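Local coordinates for cupin type-2 domain-containing protein (Klebsiella pneumoniae subsp. pneumoniae MGH 78578, PDB 3H8U) that is of unknown function but belongs to the cupin family, with a double-stranded beta-helix domain, and probably binds a metal ion, at residues F15-Y20 and V41-A46; Y73-G76 and V80-L83. One frame throughout, in Å; residues are numbered along the deposited sequence. Where two conformers were deposited one is given.

Interaction 1: residues F15-Y20 and V41-A46; sequences FSVDEY and VVVWHA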
loop_
_atom_site.group_PDB
_atom_site.type_symbol
_atom_site.label_atom_id
_atom_site.label_comp_id
_atom_site.label_asym_id
_atom_site.label_seq_id
_atom_site.Cartn_x
_atom_site.Cartn_y
_atom_site.Cartn_z
ATOM N N PHE A 15 0.796 11.332 2.447
ATOM C CA PHE A 15 -0.610 11.429 2.736
ATOM C C PHE A 15 -0.880 10.603 3.996
ATOM O O PHE A 15 -0.562 9.412 4.069
ATOM C CB PHE A 15 -1.446 10.876 1.581
ATOM C CG PHE A 15 -1.136 11.492 0.257
ATOM C CD1 PHE A 15 -0.056 11.061 -0.489
ATOM C CD2 PHE A 15 -1.919 12.508 -0.258
ATOM C CE1 PHE A 15 0.255 11.647 -1.760
ATOM C CE2 PHE A 15 -1.610 13.106 -1.531
ATOM C CZ PHE A 15 -0.528 12.668 -2.259
ATOM N N SER A 16 -1.471 11.246 4.976
ATOM C CA SER A 16 -1.790 10.566 6.213
ATOM C C SER A 16 -3.137 9.869 6.089
ATOM O O SER A 16 -4.157 10.479 5.830
ATOM C CB SER A 16 -1.752 11.539 7.378
ATOM O OG SER A 16 -0.402 11.915 7.597
ATOM N N VAL A 17 -3.119 8.551 6.261
ATOM C CA VAL A 17 -4.364 7.779 6.190
ATOM C C VAL A 17 -5.485 8.398 7.040
ATOM O O VAL A 17 -6.620 8.525 6.564
ATOM C CB VAL A 17 -4.131 6.273 6.552
ATOM C CG1 VAL A 17 -5.436 5.546 6.833
ATOM C CG2 VAL A 17 -3.423 5.564 5.438
ATOM N N ASP A 18 -5.188 8.787 8.278
ATOM C CA ASP A 18 -6.201 9.383 9.143
ATOM C C ASP A 18 -6.928 10.620 8.563
ATOM O O ASP A 18 -8.092 10.872 8.889
ATOM C CB ASP A 18 -5.665 9.644 10.570
ATOM C CG ASP A 18 -4.583 10.742 10.667
ATOM O OD1 ASP A 18 -4.150 11.336 9.652
ATOM O OD2 ASP A 18 -4.121 10.997 11.811
ATOM N N GLU A 19 -6.232 11.379 7.718
ATOM C CA GLU A 19 -6.827 12.548 7.078
ATOM C C GLU A 19 -7.786 12.193 5.966
ATOM O O GLU A 19 -8.609 13.019 5.643
ATOM C CB GLU A 19 -5.761 13.482 6.534
ATOM C CG GLU A 19 -5.019 14.138 7.642
ATOM C CD GLU A 19 -4.099 15.235 7.178
ATOM O OE1 GLU A 19 -4.001 15.464 5.954
ATOM O OE2 GLU A 19 -3.552 15.899 8.088
ATOM N N TYR A 20 -7.712 10.969 5.454
ATOM C CA TYR A 20 -8.550 10.479 4.349
ATOM C C TYR A 20 -9.621 9.466 4.789
ATOM O O TYR A 20 -10.482 9.069 4.005
ATOM C CB TYR A 20 -7.649 9.867 3.270
ATOM C CG TYR A 20 -6.934 10.933 2.468
ATOM C CD1 TYR A 20 -5.771 11.539 2.969
ATOM C CD2 TYR A 20 -7.432 11.375 1.261
ATOM C CE1 TYR A 20 -5.137 12.549 2.285
ATOM C CE2 TYR A 20 -6.785 12.396 0.561
ATOM C CZ TYR A 20 -5.643 12.963 1.090
ATOM O OH TYR A 20 -4.974 13.924 0.404
ATOM N N VAL A 41 -5.163 5.114 -5.564
ATOM C CA VAL A 41 -4.880 4.819 -4.175
ATOM C C VAL A 41 -6.071 5.356 -3.390
ATOM O O VAL A 41 -6.424 6.568 -3.523
ATOM C CB VAL A 41 -3.565 5.519 -3.710
ATOM C CG1 VAL A 41 -3.310 5.286 -2.210
ATOM C CG2 VAL A 41 -2.370 5.051 -4.539
ATOM N N VAL A 42 -6.702 4.461 -2.611
ATOM C CA VAL A 42 -7.948 4.732 -1.882
ATOM C C VAL A 42 -7.789 4.270 -0.417
ATOM O O VAL A 42 -7.146 3.261 -0.140
ATOM C CB VAL A 42 -9.161 3.980 -2.538
ATOM C CG1 VAL A 42 -10.435 4.104 -1.714
ATOM C CG2 VAL A 42 -9.377 4.497 -3.958
ATOM N N VAL A 43 -8.335 5.050 0.494
ATOM C CA VAL A 43 -8.435 4.668 1.906
ATOM C C VAL A 43 -9.884 4.236 2.154
ATOM O O VAL A 43 -10.830 5.022 1.945
ATOM C CB VAL A 43 -8.027 5.825 2.832
ATOM C CG1 VAL A 43 -8.474 5.545 4.266
ATOM C CG2 VAL A 43 -6.522 6.032 2.761
ATOM N N TRP A 44 -10.037 2.983 2.581
ATOM C CA TRP A 44 -11.297 2.420 2.936
ATOM C C TRP A 44 -11.426 2.243 4.460
ATOM O O TRP A 44 -10.465 1.899 5.131
ATOM C CB TRP A 44 -11.461 1.056 2.282
ATOM C CG TRP A 44 -11.658 1.103 0.820
ATOM C CD1 TRP A 44 -10.712 0.862 -0.130
ATOM C CD2 TRP A 44 -12.865 1.406 0.126
ATOM N NE1 TRP A 44 -11.256 0.980 -1.373
ATOM C CE2 TRP A 44 -12.580 1.311 -1.256
ATOM C CE3 TRP A 44 -14.150 1.734 0.525
ATOM C CZ2 TRP A 44 -13.548 1.531 -2.235
ATOM C CZ3 TRP A 44 -15.126 1.965 -0.456
ATOM C CH2 TRP A 44 -14.817 1.855 -1.812
ATOM N N HIS A 45 -12.641 2.458 4.945
ATOM C CA HIS A 45 -12.988 2.305 6.363
ATOM C C HIS A 45 -14.314 1.555 6.449
ATOM O O HIS A 45 -15.274 1.911 5.791
ATOM C CB HIS A 45 -13.100 3.690 7.022
ATOM C CG HIS A 45 -13.604 3.668 8.441
ATOM N ND1 HIS A 45 -14.903 3.343 8.785
ATOM C CD2 HIS A 45 -12.971 3.958 9.602
ATOM C CE1 HIS A 45 -15.042 3.440 10.097
ATOM N NE2 HIS A 45 -13.872 3.764 10.617
ATOM N N ALA A 46 -14.356 0.517 7.276
ATOM C CA ALA A 46 -15.596 -0.180 7.577
ATOM C C ALA A 46 -15.767 -0.343 9.081
ATOM O O ALA A 46 -14.857 -0.765 9.785
ATOM C CB ALA A 46 -15.650 -1.556 6.872
#
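Of the Tyr20 side chain, CB makes the approach to Val43, 4.0 Å from Val43 CG2, while the aromatic ring leads back along its own segment. There Ser16 O lies in the ring plane at one edge, 3.4 Å from Tyr20 CD1, and Tyr20 OH in turn sits at the edge of the Phe15 ring, 3.4 Å from Phe15 CD2. On the far side of strand 40-46, one face of the Trp44 indole carries Val42 CG1, offset toward the rim, and Trp44 also stacks with Phe109. Val43 points toward the weakly bonded helical turn 17-20 and meets Val17 and Tyr20 there. Its CG1 lies anti to the backbone N (chi1 165°) and reaches Val17 CG1 at 4.0 Å, while CG2, beside the N, touches both Tyr20 CB and Val17 CG2, the latter 4.1 Å away. The turn that presents Val17 and Tyr20 is tied by Tyr20 N to Val17 O. In this way the N-terminal arm rests on a strand of the cupin double-stranded beta-helix, at the interface with the second subunit: Ile88 of the second subunit packs on both Val17 and Val43, and Phe15 and Ser16 extend a sheet of that subunit. Because the contact is carried by the valine methyls and the Tyr20 methylene, it is non-directional and rests on packing and, probably, exclusion of water.

Interaction 2: residues Y73-G76 and V80-L83; sequences YHQG and VTHL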
loop_
_atom_site.group_PDB
_atom_site.type_symbol
_atom_site.label_atom_id
_atom_site.label_comp_id
_atom_site.label_asym_id
_atom_site.label_seq_id
_atom_site.Cartn_x
_atom_site.Cartn_y
_atom_site.Cartn_z
ATOM N N TYR A 73 -12.101 -11.747 4.501
ATOM C CA TYR A 73 -11.805 -11.377 3.120
ATOM C C TYR A 73 -12.506 -12.400 2.227
ATOM O O TYR A 73 -12.221 -13.580 2.318
ATOM C CB TYR A 73 -10.290 -11.429 2.926
ATOM C CG TYR A 73 -9.804 -10.986 1.574
ATOM C CD1 TYR A 73 -9.928 -9.667 1.163
ATOM C CD2 TYR A 73 -9.184 -11.898 0.698
ATOM C CE1 TYR A 73 -9.412 -9.243 -0.092
ATOM C CE2 TYR A 73 -8.699 -11.481 -0.525
ATOM C CZ TYR A 73 -8.810 -10.171 -0.919
ATOM O OH TYR A 73 -8.317 -9.804 -2.169
ATOM N N HIS A 74 -13.498 -11.963 1.458
ATOM C CA HIS A 74 -14.203 -12.851 0.518
ATOM C C HIS A 74 -13.423 -12.986 -0.787
ATOM O O HIS A 74 -13.083 -11.996 -1.417
ATOM C CB HIS A 74 -15.595 -12.303 0.191
ATOM C CG HIS A 74 -16.422 -13.216 -0.681
ATOM N ND1 HIS A 74 -17.262 -12.739 -1.666
ATOM C CD2 HIS A 74 -16.533 -14.573 -0.718
ATOM C CE1 HIS A 74 -17.858 -13.755 -2.263
ATOM N NE2 HIS A 74 -17.410 -14.878 -1.727
ATOM N N GLN A 75 -13.176 -14.226 -1.196
ATOM C CA GLN A 75 -12.355 -14.532 -2.379
ATOM C C GLN A 75 -13.211 -15.020 -3.547
ATOM O O GLN A 75 -12.660 -15.500 -4.541
ATOM C CB GLN A 75 -11.297 -15.599 -2.020
ATOM C CG GLN A 75 -10.367 -15.152 -0.855
ATOM C CD GLN A 75 -9.088 -15.961 -0.714
ATOM O OE1 GLN A 75 -8.884 -16.965 -1.417
ATOM N NE2 GLN A 75 -8.236 -15.554 0.207
ATOM N N GLY A 76 -14.537 -14.879 -3.428
ATOM C CA GLY A 76 -15.483 -15.392 -4.412
ATOM C C GLY A 76 -16.027 -16.755 -3.979
ATOM O O GLY A 76 -15.354 -17.482 -3.245
ATOM N N VAL A 80 -13.823 -17.605 2.285
ATOM C CA VAL A 80 -13.507 -16.532 3.175
ATOM C C VAL A 80 -12.231 -16.854 3.920
ATOM O O VAL A 80 -12.063 -17.961 4.460
ATOM C CB VAL A 80 -14.669 -16.284 4.137
ATOM C CG1 VAL A 80 -14.322 -15.265 5.160
ATOM C CG2 VAL A 80 -15.920 -15.867 3.338
ATOM N N THR A 81 -11.345 -15.869 3.937
ATOM C CA THR A 81 -10.123 -15.949 4.699
ATOM C C THR A 81 -10.058 -14.757 5.674
ATOM O O THR A 81 -10.824 -13.813 5.564
ATOM C CB THR A 81 -8.915 -15.969 3.783
ATOM O OG1 THR A 81 -9.029 -14.912 2.845
ATOM C CG2 THR A 81 -8.815 -17.276 3.049
ATOM N N HIS A 82 -9.154 -14.827 6.636
ATOM C CA HIS A 82 -9.136 -13.856 7.711
ATOM C C HIS A 82 -7.996 -12.853 7.535
ATOM O O HIS A 82 -6.845 -13.238 7.372
ATOM C CB HIS A 82 -9.005 -14.557 9.053
ATOM C CG HIS A 82 -8.980 -13.616 10.211
ATOM N ND1 HIS A 82 -9.880 -12.582 10.343
ATOM C CD2 HIS A 82 -8.151 -13.532 11.283
ATOM C CE1 HIS A 82 -9.599 -11.890 11.429
ATOM N NE2 HIS A 82 -8.565 -12.454 12.028
ATOM N N LEU A 83 -8.342 -11.582 7.585
ATOM C CA LEU A 83 -7.400 -10.444 7.446
ATOM C C LEU A 83 -7.203 -9.759 8.785
ATOM O O LEU A 83 -8.166 -9.542 9.526
ATOM C CB LEU A 83 -7.964 -9.406 6.491
ATOM C CG LEU A 83 -7.584 -9.421 5.028
ATOM C CD1 LEU A 83 -8.221 -8.215 4.354
ATOM C CD2 LEU A 83 -6.068 -9.384 4.857
#
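Tyr73 lies alongside Thr81, both side chains pointing the same way from the sheet. From the base outward, Tyr73 CB is 3.6 Å from Thr81 O and also lies near Leu83 CG. With CG anti to the backbone N (chi1 -176°), the base of the ring stays beside the partner strand while its outer end leads away: CD1 touches Leu83 CD1 at 3.9 Å, whereas CD2 has Thr81 OG1 3.7 Å away at the ring edge, near its plane, where Gln75 NE2 also lies. The ring also meets Trp64 edge-to-face, and the tip, OH, makes a weak hydrogen bond to Arg13 NH2 of the second subunit. These residues belong to an antiparallel beta hairpin, strands 70-74 and 80-84, at one margin of a sheet of the cupin fold. Tyr73 and Thr81 form its hydrogen-bonded pair: Tyr73 N donates to Thr81 O over 2.7 Å at 164°, and Thr81 N returns a bond to Tyr73 O over 2.9 Å. Val80 CA adds a CA-H...O contact to that same carbonyl oxygen. The extended side chain of Gln75 crosses Thr81 at about a right angle, and its NE2 donates weakly to Thr81 OG1 at 2.8 Å, the angle at the hydrogen being only 121°. Thr81 OG1 is itself a weak donor to Tyr73 O. On the other face, His74 and Val80 form the non-hydrogen-bonded pair, with His74 CD2 4.3 Å from Val80 CG2; the imidazole is fixed by Ser54 OG at ND1 and Gly78 N at NE2.

How the interactions relate
From the N terminus, the chain first closes a loop at interaction 1, where the turn after strand 14-16 returns to strand 40-46 after an excursion of 20 residues that includes strand 31-35. Only later does interaction 2 open and close, as a hairpin, with three residues between its segments. The two contacts are thus in series, neither nested nor crossed. They lie on opposite sides of the chain's centre. The centres of interaction 1 and interaction 2 are about 21 Å apart, and the nearest atoms of interaction 1 and interaction 2 about 10 Å apart. Interaction 1 joins the N-terminal arm to one sheet, and interaction 2 pairs two strands of the other. Both also touch the second subunit.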